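Phosphate-binding protein PstS 2 (Streptococcus pneumoniae, PDB 4H1X) probably captures phosphate as the solute-binding subunit of the PstSACB ABC transporter, which imports phosphate into the cell. Local coordinates at residues 103-109 / 224-230; 133-139 / 169-173; 58-62 / 77-81. All coordinates share one frame; numbering follows the deposited sequence.

Contact 1: 103-109 / 224-230; sequences QRPFNIV and HDAIALD
I108 and I227 meet at about a right angle, CG1 of I108 lying 3.7 Å from CG2 of I227. Beside them, CB of F106 packs at 4.2 Å against CB of A228 on the same face of the sheet. M170 and L173 of helix 164-180, with I122 and I125 of helix 116-126, cover this centre. F106 is paired with two residues, I227 and A228, which defines a classic beta bulge in the antiparallel ladder: F106 N donates to A228 O (2.8 Å), while F106 O accepts from I227 N. Regular pairing resumes on either side, with R104-D230 and I108-D225 as hydrogen-bonded pairs. On the other face, N107 OD1 lies 3.5 Å from A226 CB, and N107 ND2 is taken by R212 O. Back on the I108 face, D225 OD2 is hydrogen-bonded to H126 NE2. Farther out, D230 CB makes an off-centre CH-pi contact with the F106 ring, 4.0 Å from its centroid. With D230 CG trans to the backbone nitrogen (chi1 177°), OD2 is carried to R104. In this salt bridge R104 NE donates at 3.0 Å to the anti lone pair of D230 OD2, and R104 NH2 reaches the same oxygen at 3.3 Å, from out of the carboxylate plane. R104 NH1 binds S165 OG.

Contact 2: 133-139 / 169-173; sequences VVTDNKF and LMEKL
V133 and L173 pack closely where the last turn of helix 128-136 meets helix 164-180: V133 CB and L173 CD2 are 3.8 Å apart. Helix 128-136 ends here in a Schellman motif, with K138 as the C-prime residue at positive phi, F139 N bonded to V134 O and K138 N to T135 O. This reversal brings F139 back toward the second helix, and its ring and the L169 side chain run antiparallel alongside one another. L169 CG is anti to the backbone N (chi1 178°), placing L169 CD1 4.1 Å from F139 CD2, obliquely to the ring, and also 4.1 Å from V134 CA. The same methyl therefore touches both V134 in the last turn and F139, whose N-H closes the motif. This buried side continues into strands 103-110 and 223-236, since L169 also reaches F106 and A228, and F139 meets the ring of F106.

The side formed by N137 and K172 is more open, and there an amide meets the methylenes of a lysine. V133 CG1 still rests on K172 CB at 3.7 Å, but beyond that point the lysine chain bends at chi2 and runs across the N137 amide. K172 CE comes within 3.4 Å of N137 OD1. That amide is held from within its own helix end: N137 ND2 donates to V133 O at 2.9 Å, and N137 N reaches the same oxygen from the opposite face of the carbonyl plane.

Contact 3: 58-62 / 77-81; sequences LSAVQ and TKSVK
V80 meets helix 54-63 with both methyls, a division set by its first torsion. At chi1 -62° V80 CG1 is placed beside its own backbone N and is 3.7 Å from V61 CG1, while V80 CG2 occupies the position between N and the carbonyl carbon and is 3.7 Å from L58 CD2. Both L58 and V61 cross V80 at about a right angle. V80 thus fits against residues one helical turn apart, and V80 CG1 also comes within 3.7 Å of the backbone oxygen of L58.

Q62 extends this contact toward the solvent-exposed side. Its CG is anti to the backbone N and the chain is extended beyond it, which runs the side chain past S79. Q62 CG is 3.4 Å from S79 O, and in the S79 conformer described here Q62 CD lies 3.5 Å from S79 CB, a spacing that makes this a van der Waals contact.

The loop shape that presents S79 and V80 is supported locally by two bonds, one of them weak. T77 to V80 forms a type I beta turn, whose V80 N to T77 O bond is the weak one at 3.4 Å. T77 OG1 accepts from S79 N at 3.2 Å with an N-H...O angle of 155°, an ST turn superposed on it.

In the fold, the contact joins helix 54-63 to the loop between strands 67-72 and 81-85. Strand 223-236 lies next to both, as V61 and V80 each touch V235 and K81 is bonded through its backbone to V236. Just beyond that strand, N237 ND2 binds V61 O and N238 ND2 binds K78 O.

Overall arrangement
From the N terminus, contact 3 comes first: it closes a short loop from helix 54-63 through strand 67-72 to the turn before strand 81-85. Contact 1 opens only afterwards, at strand 103-110, and closes at strand 223-236 after more than a hundred residues. Contact 2 is nested within that span, joining the end of helix 128-136 to helix 164-180. Contacts 1 and 2 touch directly, with centres about 12 Å apart; I227 O lies 3.6 Å from V134 CG2. Contact 3 stands apart, its centre about 27 Å from that of contact 1, yet strand 223-236 links them, pairing with 103-110 near one end and with 67-72 and 81-85 as well.

Contact 1: 103-109 / 224-230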
ATOM      1  N   GLN A 103      -6.720  -3.550  -3.126  1.00 11.25           N
ATOM      2  CA  GLN A 103      -5.888  -3.702  -1.935  1.00 11.57           C
ATOM      3  C   GLN A 103      -4.629  -4.429  -2.312  1.00 14.46           C
ATOM      4  O   GLN A 103      -4.567  -5.137  -3.338  1.00 12.45           O
ATOM      5  CB  GLN A 103      -6.637  -4.484  -0.831  1.00 12.85           C
ATOM      6  CG  GLN A 103      -7.027  -5.916  -1.253  1.00 12.84           C
ATOM      7  CD  GLN A 103      -7.453  -6.756  -0.088  1.00 25.37           C
ATOM      8  OE1 GLN A 103      -6.632  -7.207   0.730  1.00 18.77           O
ATOM      9  NE2 GLN A 103      -8.752  -6.950   0.038  1.00 19.94           N
ATOM     10  N   ARG A 104      -3.613  -4.250  -1.476  1.00 13.20           N
ATOM     11  CA  ARG A 104      -2.345  -4.917  -1.670  1.00 12.95           C
ATOM     12  C   ARG A 104      -1.736  -5.212  -0.316  1.00 14.63           C
ATOM     13  O   ARG A 104      -1.943  -4.448   0.643  1.00 15.77           O
ATOM     14  CB  ARG A 104      -1.385  -4.063  -2.523  1.00 13.05           C
ATOM     15  CG  ARG A 104      -1.180  -2.663  -1.949  1.00 20.51           C
ATOM     16  CD  ARG A 104      -0.068  -1.910  -2.612  1.00 24.46           C
ATOM     17  NE  ARG A 104       0.012  -0.553  -2.081  1.00 23.10           N
ATOM     18  CZ  ARG A 104       1.002   0.289  -2.333  1.00 31.77           C
ATOM     19  NH1 ARG A 104       2.013  -0.077  -3.112  1.00 26.04           N
ATOM     20  NH2 ARG A 104       1.008   1.494  -1.785  1.00 32.27           N
ATOM     21  N   PRO A 105      -0.935  -6.284  -0.233  1.00 11.52           N
ATOM     22  CA  PRO A 105      -0.269  -6.569   1.039  1.00 10.21           C
ATOM     23  C   PRO A 105       1.019  -5.772   1.179  1.00 13.58           C
ATOM     24  O   PRO A 105       1.675  -5.449   0.167  1.00 13.40           O
ATOM     25  CB  PRO A 105       0.039  -8.065   0.929  1.00 12.58           C
ATOM     26  CG  PRO A 105       0.287  -8.285  -0.558  1.00 16.89           C
ATOM     27  CD  PRO A 105      -0.610  -7.293  -1.272  1.00 13.13           C
ATOM     28  N   PHE A 106       1.395  -5.476   2.433  1.00 10.00           N
ATOM     29  CA  PHE A 106       2.717  -4.973   2.758  1.00  9.37           C
ATOM     30  C   PHE A 106       3.442  -6.151   3.374  1.00 14.95           C
ATOM     31  O   PHE A 106       3.152  -6.539   4.519  1.00 14.14           O
ATOM     32  CB  PHE A 106       2.699  -3.768   3.691  1.00  9.98           C
ATOM     33  CG  PHE A 106       2.314  -2.428   3.108  1.00 10.49           C
ATOM     34  CD1 PHE A 106       1.932  -2.311   1.770  1.00 11.61           C
ATOM     35  CD2 PHE A 106       2.416  -1.268   3.873  1.00 13.76           C
ATOM     36  CE1 PHE A 106       1.637  -1.055   1.215  1.00 13.20           C
ATOM     37  CE2 PHE A 106       2.116  -0.015   3.316  1.00 16.20           C
ATOM     38  CZ  PHE A 106       1.701   0.077   2.000  1.00 13.42           C
ATOM     39  N   ASN A 107       4.242  -6.824   2.545  1.00 10.04           N
ATOM     40  CA  ASN A 107       5.003  -7.983   2.967  1.00  9.78           C
ATOM     41  C   ASN A 107       6.405  -7.611   3.403  1.00 12.80           C
ATOM     42  O   ASN A 107       7.052  -6.750   2.798  1.00 10.57           O
ATOM     43  CB  ASN A 107       5.119  -8.985   1.803  1.00  7.24           C
ATOM     44  CG  ASN A 107       3.844  -9.736   1.543  1.00 21.13           C
ATOM     45  OD1 ASN A 107       3.172 -10.195   2.464  1.00 13.05           O
ATOM     46  ND2 ASN A 107       3.479  -9.866   0.291  1.00 13.11           N
ATOM     47  N   ILE A 108       6.876  -8.333   4.403  1.00 11.52           N
ATOM     48  CA  ILE A 108       8.271  -8.384   4.828  1.00 11.18           C
ATOM     49  C   ILE A 108       8.755  -9.783   4.415  1.00 12.01           C
ATOM     50  O   ILE A 108       7.958 -10.747   4.400  1.00 11.23           O
ATOM     51  CB  ILE A 108       8.504  -8.084   6.325  1.00 13.71           C
ATOM     52  CG1 ILE A 108       7.726  -9.080   7.239  1.00 14.55           C
ATOM     53  CG2 ILE A 108       8.193  -6.617   6.624  1.00 15.11           C
ATOM     54  CD1 ILE A 108       8.109  -9.086   8.657  1.00 21.34           C
ATOM     55  N   VAL A 109      10.010  -9.880   3.988  1.00  9.11           N
ATOM     56  CA  VAL A 109      10.577 -11.138   3.528  1.00 10.32           C
ATOM     57  C   VAL A 109      11.912 -11.335   4.226  1.00 10.57           C
ATOM     58  O   VAL A 109      12.601 -10.358   4.501  1.00  8.08           O
ATOM     59  CB  VAL A 109      10.721 -11.241   1.983  1.00 16.11           C
ATOM     60  CG1 VAL A 109       9.391 -10.985   1.275  1.00 16.90           C
ATOM     61  CG2 VAL A 109      11.781 -10.286   1.446  1.00 16.66           C
ATOM     62  N   HIS A 224       7.715 -15.020   3.436  1.00 13.35           N
ATOM     63  CA  HIS A 224       7.083 -13.700   3.358  1.00 14.14           C
ATOM     64  C   HIS A 224       5.956 -13.676   4.368  1.00 17.78           C
ATOM     65  O   HIS A 224       5.370 -14.721   4.693  1.00 16.65           O
ATOM     66  CB  HIS A 224       6.587 -13.332   1.949  1.00 15.83           C
ATOM     67  CG  HIS A 224       5.421 -14.143   1.492  1.00 21.22           C
ATOM     68  ND1 HIS A 224       5.596 -15.328   0.793  1.00 24.61           N
ATOM     69  CD2 HIS A 224       4.097 -13.917   1.645  1.00 24.04           C
ATOM     70  CE1 HIS A 224       4.378 -15.772   0.532  1.00 24.45           C
ATOM     71  NE2 HIS A 224       3.447 -14.966   1.037  1.00 24.67           N
ATOM     72  N   ASP A 225       5.662 -12.491   4.871  1.00 13.04           N
ATOM     73  CA  ASP A 225       4.659 -12.302   5.897  1.00 12.90           C
ATOM     74  C   ASP A 225       3.981 -10.943   5.711  1.00 13.40           C
ATOM     75  O   ASP A 225       4.669  -9.924   5.619  1.00 12.28           O
ATOM     76  CB  ASP A 225       5.387 -12.375   7.246  1.00 17.09           C
ATOM     77  CG  ASP A 225       4.559 -11.994   8.438  1.00 37.41           C
ATOM     78  OD1 ASP A 225       3.516 -12.649   8.668  1.00 39.50           O
ATOM     79  OD2 ASP A 225       4.968 -11.059   9.162  1.00 46.04           O
ATOM     80  N   ALA A 226       2.638 -10.921   5.642  1.00 12.60           N
ATOM     81  CA  ALA A 226       1.934  -9.637   5.467  1.00 12.05           C
ATOM     82  C   ALA A 226       1.777  -8.937   6.820  1.00 18.97           C
ATOM     83  O   ALA A 226       1.023  -9.407   7.678  1.00 22.72           O
ATOM     84  CB  ALA A 226       0.578  -9.853   4.804  1.00 14.03           C
ATOM     85  N   ILE A 227       2.492  -7.824   7.011  1.00 13.07           N
ATOM     86  CA  ILE A 227       2.448  -7.037   8.252  1.00 13.82           C
ATOM     87  C   ILE A 227       1.270  -6.051   8.213  1.00 15.20           C
ATOM     88  O   ILE A 227       0.881  -5.525   9.241  1.00 16.30           O
ATOM     89  CB  ILE A 227       3.785  -6.314   8.547  1.00 17.58           C
ATOM     90  CG1 ILE A 227       4.136  -5.255   7.482  1.00 17.18           C
ATOM     91  CG2 ILE A 227       4.902  -7.326   8.755  1.00 19.21           C
ATOM     92  CD1 ILE A 227       5.276  -4.207   7.881  1.00 27.32           C
ATOM     93  N   ALA A 228       0.714  -5.801   7.036  1.00 11.14           N
ATOM     94  CA  ALA A 228      -0.413  -4.886   6.871  1.00 11.03           C
ATOM     95  C   ALA A 228      -1.075  -5.091   5.532  1.00 13.68           C
ATOM     96  O   ALA A 228      -0.434  -5.573   4.582  1.00 12.38           O
ATOM     97  CB  ALA A 228       0.062  -3.433   6.970  1.00 11.98           C
ATOM     98  N   LEU A 229      -2.341  -4.675   5.442  1.00 10.67           N
ATOM     99  CA  LEU A 229      -3.086  -4.627   4.189  1.00 10.09           C
ATOM    100  C   LEU A 229      -3.361  -3.178   3.906  1.00 15.83           C
ATOM    101  O   LEU A 229      -3.776  -2.424   4.801  1.00 15.52           O
ATOM    102  CB  LEU A 229      -4.384  -5.448   4.218  1.00 10.46           C
ATOM    103  CG  LEU A 229      -4.245  -6.943   4.501  1.00 15.52           C
ATOM    104  CD1 LEU A 229      -5.617  -7.591   4.508  1.00 16.92           C
ATOM    105  CD2 LEU A 229      -3.349  -7.622   3.479  1.00 18.36           C
ATOM    106  N   ASP A 230      -3.043  -2.764   2.694  1.00 13.84           N
ATOM    107  CA  ASP A 230      -3.226  -1.387   2.295  1.00 13.53           C
ATOM    108  C   ASP A 230      -4.338  -1.332   1.279  1.00 15.74           C
ATOM    109  O   ASP A 230      -4.152  -1.792   0.157  1.00 14.66           O
ATOM    110  CB  ASP A 230      -1.912  -0.821   1.722  1.00 15.96           C
ATOM    111  CG  ASP A 230      -2.030   0.600   1.198  1.00 26.48           C
ATOM    112  OD1 ASP A 230      -2.583   1.470   1.933  1.00 27.15           O
ATOM    113  OD2 ASP A 230      -1.605   0.840   0.047  1.00 36.52           O
TER

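Contact 2: 133-139 / 169-173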
ATOM      1  N   VAL A 133       0.877  -0.440  16.261  1.00 11.72           N
ATOM      2  CA  VAL A 133       1.548   0.568  15.428  1.00 11.01           C
ATOM      3  C   VAL A 133       0.884   0.568  14.038  1.00 12.21           C
ATOM      4  O   VAL A 133       0.594   1.630  13.492  1.00 12.35           O
ATOM      5  CB  VAL A 133       3.082   0.341  15.338  1.00 14.14           C
ATOM      6  CG1 VAL A 133       3.714   1.277  14.301  1.00 14.65           C
ATOM      7  CG2 VAL A 133       3.747   0.539  16.701  1.00 15.13           C
ATOM      8  N   VAL A 134       0.635  -0.635  13.482  1.00  8.72           N
ATOM      9  CA  VAL A 134       0.026  -0.760  12.170  1.00  8.66           C
ATOM     10  C   VAL A 134      -1.369  -0.099  12.143  1.00 13.13           C
ATOM     11  O   VAL A 134      -1.604   0.743  11.265  1.00 12.79           O
ATOM     12  CB  VAL A 134      -0.021  -2.253  11.762  1.00 11.98           C
ATOM     13  CG1 VAL A 134      -0.852  -2.467  10.504  1.00 11.25           C
ATOM     14  CG2 VAL A 134       1.418  -2.783  11.546  1.00 12.15           C
ATOM     15  N   THR A 135      -2.272  -0.488  13.089  1.00 11.18           N
ATOM     16  CA  THR A 135      -3.634   0.050  13.096  0.50 11.19           C
ATOM     17  C   THR A 135      -3.656   1.545  13.462  1.00 15.07           C
ATOM     18  O   THR A 135      -4.492   2.269  12.910  1.00 13.65           O
ATOM     19  CB  THR A 135      -4.564  -0.764  13.994  0.50 15.57           C
ATOM     20  OG1 THR A 135      -4.037  -0.770  15.313  0.50  8.66           O
ATOM     21  CG2 THR A 135      -4.781  -2.199  13.480  0.50 10.87           C
ATOM     22  N   ASP A 136      -2.748   2.022  14.342  1.00 13.04           N
ATOM     23  CA  ASP A 136      -2.677   3.454  14.710  1.00 13.98           C
ATOM     24  C   ASP A 136      -2.257   4.300  13.526  1.00 16.73           C
ATOM     25  O   ASP A 136      -2.674   5.458  13.441  1.00 16.84           O
ATOM     26  CB  ASP A 136      -1.729   3.704  15.890  1.00 15.85           C
ATOM     27  CG  ASP A 136      -2.316   3.317  17.238  1.00 21.46           C
ATOM     28  OD1 ASP A 136      -3.522   2.957  17.287  1.00 21.39           O
ATOM     29  OD2 ASP A 136      -1.597   3.429  18.244  1.00 27.08           O
ATOM     30  N   ASN A 137      -1.466   3.709  12.600  1.00 12.36           N
ATOM     31  CA  ASN A 137      -1.020   4.356  11.367  1.00 11.50           C
ATOM     32  C   ASN A 137      -2.010   4.127  10.206  1.00 14.62           C
ATOM     33  O   ASN A 137      -1.692   4.403   9.037  1.00 14.92           O
ATOM     34  CB  ASN A 137       0.398   3.953  11.026  1.00 11.26           C
ATOM     35  CG  ASN A 137       1.347   4.744  11.896  1.00 21.06           C
ATOM     36  OD1 ASN A 137       1.505   5.951  11.715  1.00 11.84           O
ATOM     37  ND2 ASN A 137       1.887   4.122  12.940  1.00 16.53           N
ATOM     38  N   LYS A 138      -3.229   3.684  10.565  1.00 11.43           N
ATOM     39  CA  LYS A 138      -4.422   3.572   9.711  1.00 11.74           C
ATOM     40  C   LYS A 138      -4.317   2.502   8.583  1.00 18.15           C
ATOM     41  O   LYS A 138      -5.070   2.559   7.614  1.00 17.98           O
ATOM     42  CB  LYS A 138      -4.801   4.958   9.111  1.00 13.85           C
ATOM     43  CG  LYS A 138      -4.989   6.079  10.162  1.00 23.64           C
ATOM     44  CD  LYS A 138      -6.271   5.925  10.950  1.00 33.03           C
ATOM     45  CE  LYS A 138      -6.705   7.219  11.592  1.00 49.14           C
ATOM     46  NZ  LYS A 138      -8.165   7.231  11.874  1.00 61.48           N
ATOM     47  N   PHE A 139      -3.479   1.482   8.772  1.00 13.91           N
ATOM     48  CA  PHE A 139      -3.444   0.325   7.875  1.00 13.64           C
ATOM     49  C   PHE A 139      -4.320  -0.765   8.487  1.00 18.57           C
ATOM     50  O   PHE A 139      -4.695  -0.676   9.656  1.00 18.48           O
ATOM     51  CB  PHE A 139      -2.008  -0.178   7.661  1.00 14.06           C
ATOM     52  CG  PHE A 139      -1.180   0.799   6.870  1.00 15.16           C
ATOM     53  CD1 PHE A 139      -1.281   0.856   5.481  1.00 19.53           C
ATOM     54  CD2 PHE A 139      -0.292   1.658   7.509  1.00 16.79           C
ATOM     55  CE1 PHE A 139      -0.541   1.792   4.748  1.00 20.14           C
ATOM     56  CE2 PHE A 139       0.456   2.584   6.781  1.00 20.11           C
ATOM     57  CZ  PHE A 139       0.336   2.636   5.402  1.00 18.54           C
ATOM     58  N   LEU A 169       5.666   3.031   7.078  1.00 11.96           N
ATOM     59  CA  LEU A 169       5.193   2.132   8.121  1.00 11.30           C
ATOM     60  C   LEU A 169       6.372   1.444   8.831  1.00 12.68           C
ATOM     61  O   LEU A 169       6.358   1.326  10.065  1.00 11.41           O
ATOM     62  CB  LEU A 169       4.225   1.088   7.558  1.00 11.31           C
ATOM     63  CG  LEU A 169       3.719   0.062   8.605  1.00 16.08           C
ATOM     64  CD1 LEU A 169       2.989   0.757   9.787  1.00 15.98           C
ATOM     65  CD2 LEU A 169       2.834  -0.982   7.959  1.00 16.36           C
HETATM   66  N   MSE A 170       7.390   1.008   8.062  1.00  9.00           N
HETATM   67  CA  MSE A 170       8.583   0.379   8.628  1.00  9.78           C
HETATM   68  C   MSE A 170       9.275   1.352   9.586  1.00 12.94           C
HETATM   69  O   MSE A 170       9.703   0.932  10.661  1.00 11.82           O
HETATM   70  CB  MSE A 170       9.529  -0.063   7.503  1.00 11.16           C
HETATM   71  CG  MSE A 170      10.680  -0.889   7.991  1.00 17.16           C
HETATM   72 SE   MSE A 170      10.053  -2.423   9.106  0.75 21.71          SE
HETATM   73  CE  MSE A 170       9.014  -3.332   7.967  1.00 17.91           C
ATOM     74  N   GLU A 171       9.343   2.657   9.215  1.00 10.23           N
ATOM     75  CA  GLU A 171       9.929   3.706  10.053  0.50 10.94           C
ATOM     76  C   GLU A 171       9.182   3.761  11.407  1.00 13.87           C
ATOM     77  O   GLU A 171       9.820   3.803  12.457  1.00 13.26           O
ATOM     78  CB  GLU A 171       9.896   5.062   9.319  0.50 12.69           C
ATOM     79  CG  GLU A 171      10.970   5.199   8.243  0.50 19.30           C
ATOM     80  CD  GLU A 171      10.708   6.098   7.041  0.50 35.92           C
ATOM     81  OE1 GLU A 171       9.906   7.056   7.149  0.50 18.92           O
ATOM     82  OE2 GLU A 171      11.354   5.863   5.993  0.50 28.26           O
ATOM     83  N   LYS A 172       7.828   3.715  11.380  1.00 11.13           N
ATOM     84  CA  LYS A 172       7.019   3.756  12.625  1.00 11.14           C
ATOM     85  C   LYS A 172       7.340   2.518  13.504  1.00 13.02           C
ATOM     86  O   LYS A 172       7.472   2.617  14.733  1.00 11.29           O
ATOM     87  CB  LYS A 172       5.500   3.819  12.311  1.00 11.37           C
ATOM     88  CG  LYS A 172       5.023   5.042  11.485  1.00 13.57           C
ATOM     89  CD  LYS A 172       5.225   6.352  12.231  1.00 14.75           C
ATOM     90  CE  LYS A 172       4.566   7.502  11.492  1.00 15.51           C
ATOM     91  NZ  LYS A 172       4.942   8.798  12.105  1.00 18.29           N
ATOM     92  N   LEU A 173       7.483   1.367  12.861  1.00 11.10           N
ATOM     93  CA  LEU A 173       7.781   0.112  13.579  1.00  9.18           C
ATOM     94  C   LEU A 173       9.186   0.162  14.164  1.00 13.05           C
ATOM     95  O   LEU A 173       9.346  -0.194  15.339  1.00 11.87           O
ATOM     96  CB  LEU A 173       7.590  -1.102  12.682  1.00  7.64           C
ATOM     97  CG  LEU A 173       6.112  -1.435  12.353  1.00  9.40           C
ATOM     98  CD1 LEU A 173       6.005  -2.349  11.138  1.00 11.13           C
ATOM     99  CD2 LEU A 173       5.372  -2.091  13.578  1.00 10.35           C
TER

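Contact 3: 58-62 / 77-81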
ATOM      1  N   LEU A  58      -7.143  14.563  -1.960  1.00 13.81           N
ATOM      2  CA  LEU A  58      -8.312  14.935  -1.129  1.00 14.75           C
ATOM      3  C   LEU A  58      -8.779  16.352  -1.417  1.00 17.08           C
ATOM      4  O   LEU A  58      -9.970  16.552  -1.648  1.00 17.30           O
ATOM      5  CB  LEU A  58      -8.027  14.783   0.374  1.00 15.80           C
ATOM      6  CG  LEU A  58      -7.943  13.348   0.880  1.00 19.91           C
ATOM      7  CD1 LEU A  58      -7.408  13.303   2.290  1.00 22.08           C
ATOM      8  CD2 LEU A  58      -9.277  12.659   0.805  1.00 19.13           C
ATOM      9  N   SER A  59      -7.848  17.317  -1.465  1.00 15.27           N
ATOM     10  CA  SER A  59      -8.145  18.726  -1.740  1.00 15.12           C
ATOM     11  C   SER A  59      -8.748  18.908  -3.147  1.00 17.22           C
ATOM     12  O   SER A  59      -9.713  19.664  -3.306  1.00 16.10           O
ATOM     13  CB  SER A  59      -6.878  19.568  -1.601  1.00 19.56           C
ATOM     14  OG  SER A  59      -7.112  20.900  -2.036  1.00 31.22           O
ATOM     15  N   ALA A  60      -8.130  18.274  -4.170  1.00 12.36           N
ATOM     16  CA  ALA A  60      -8.591  18.372  -5.551  1.00 13.48           C
ATOM     17  C   ALA A  60      -9.997  17.774  -5.707  1.00 15.14           C
ATOM     18  O   ALA A  60     -10.827  18.345  -6.419  1.00 15.21           O
ATOM     19  CB  ALA A  60      -7.618  17.666  -6.479  1.00 14.72           C
ATOM     20  N   VAL A  61     -10.260  16.606  -5.074  1.00 11.23           N
ATOM     21  CA  VAL A  61     -11.586  15.959  -5.195  1.00 10.43           C
ATOM     22  C   VAL A  61     -12.644  16.782  -4.422  1.00 14.22           C
ATOM     23  O   VAL A  61     -13.711  17.069  -4.964  1.00 12.40           O
ATOM     24  CB  VAL A  61     -11.540  14.489  -4.728  1.00 12.23           C
ATOM     25  CG1 VAL A  61     -12.946  13.905  -4.644  1.00 12.17           C
ATOM     26  CG2 VAL A  61     -10.653  13.652  -5.656  1.00 11.78           C
ATOM     27  N   GLN A  62     -12.324  17.209  -3.185  1.00 15.11           N
ATOM     28  CA  GLN A  62     -13.252  18.063  -2.417  1.00 15.71           C
ATOM     29  C   GLN A  62     -13.516  19.400  -3.157  1.00 18.28           C
ATOM     30  O   GLN A  62     -14.606  19.948  -3.058  1.00 17.85           O
ATOM     31  CB  GLN A  62     -12.696  18.350  -1.007  1.00 16.91           C
ATOM     32  CG  GLN A  62     -13.730  19.028  -0.089  1.00 25.59           C
ATOM     33  CD  GLN A  62     -13.206  19.441   1.266  1.00 45.68           C
ATOM     34  OE1 GLN A  62     -12.030  19.260   1.606  1.00 34.15           O
ATOM     35  NE2 GLN A  62     -14.087  20.004   2.086  1.00 46.91           N
ATOM     36  N   THR A  77     -11.628  10.609   4.502  1.00 16.34           N
ATOM     37  CA  THR A  77     -12.316  11.533   5.409  1.00 17.55           C
ATOM     38  C   THR A  77     -13.714  11.812   4.889  1.00 23.10           C
ATOM     39  O   THR A  77     -14.003  11.523   3.723  1.00 21.42           O
ATOM     40  CB  THR A  77     -11.562  12.876   5.593  1.00 25.60           C
ATOM     41  OG1 THR A  77     -11.719  13.684   4.424  1.00 27.58           O
ATOM     42  CG2 THR A  77     -10.105  12.717   5.977  1.00 21.62           C
ATOM     43  N   LYS A  78     -14.553  12.463   5.729  1.00 19.97           N
ATOM     44  CA  LYS A  78     -15.920  12.885   5.386  1.00 20.55           C
ATOM     45  C   LYS A  78     -15.959  13.992   4.289  1.00 23.80           C
ATOM     46  O   LYS A  78     -17.045  14.287   3.797  1.00 25.05           O
ATOM     47  CB  LYS A  78     -16.644  13.399   6.648  1.00 24.05           C
ATOM     48  CG  LYS A  78     -16.014  14.667   7.234  1.00 41.51           C
ATOM     49  CD  LYS A  78     -16.786  15.259   8.397  1.00 52.78           C
ATOM     50  CE  LYS A  78     -15.938  16.253   9.161  1.00 64.76           C
ATOM     51  NZ  LYS A  78     -15.654  17.489   8.376  1.00 75.78           N
ATOM     52  N   SER A  79     -14.793  14.600   3.936  1.00 19.56           N
ATOM     53  CA  SER A  79     -14.709  15.683   2.949  0.50 19.13           C
ATOM     54  C   SER A  79     -14.851  15.165   1.509  1.00 20.07           C
ATOM     55  O   SER A  79     -15.017  15.958   0.574  1.00 17.23           O
ATOM     56  CB  SER A  79     -13.398  16.439   3.112  0.50 22.97           C
ATOM     57  OG  SER A  79     -13.365  17.093   4.370  0.50 31.57           O
ATOM     58  N   VAL A  80     -14.762  13.844   1.331  1.00 15.79           N
ATOM     59  CA  VAL A  80     -14.923  13.201   0.025  1.00 14.65           C
ATOM     60  C   VAL A  80     -15.796  11.948   0.221  1.00 18.01           C
ATOM     61  O   VAL A  80     -16.016  11.511   1.363  1.00 17.20           O
ATOM     62  CB  VAL A  80     -13.575  12.861  -0.675  1.00 15.98           C
ATOM     63  CG1 VAL A  80     -12.729  14.104  -0.980  1.00 16.00           C
ATOM     64  CG2 VAL A  80     -12.781  11.838   0.125  1.00 15.06           C
ATOM     65  N   LYS A  81     -16.228  11.335  -0.884  1.00 13.26           N
ATOM     66  CA  LYS A  81     -17.051  10.128  -0.810  1.00 12.72           C
ATOM     67  C   LYS A  81     -16.346   8.939  -1.492  1.00 14.49           C
ATOM     68  O   LYS A  81     -15.980   9.046  -2.656  1.00 13.02           O
ATOM     69  CB  LYS A  81     -18.405  10.387  -1.464  1.00 14.39           C
ATOM     70  CG  LYS A  81     -19.316   9.162  -1.441  1.00 21.65           C
ATOM     71  CD  LYS A  81     -20.749   9.475  -1.811  1.00 27.02           C
ATOM     72  CE  LYS A  81     -20.976   9.558  -3.286  1.00 23.95           C
ATOM     73  NZ  LYS A  81     -22.434   9.664  -3.603  1.00 25.27           N
TER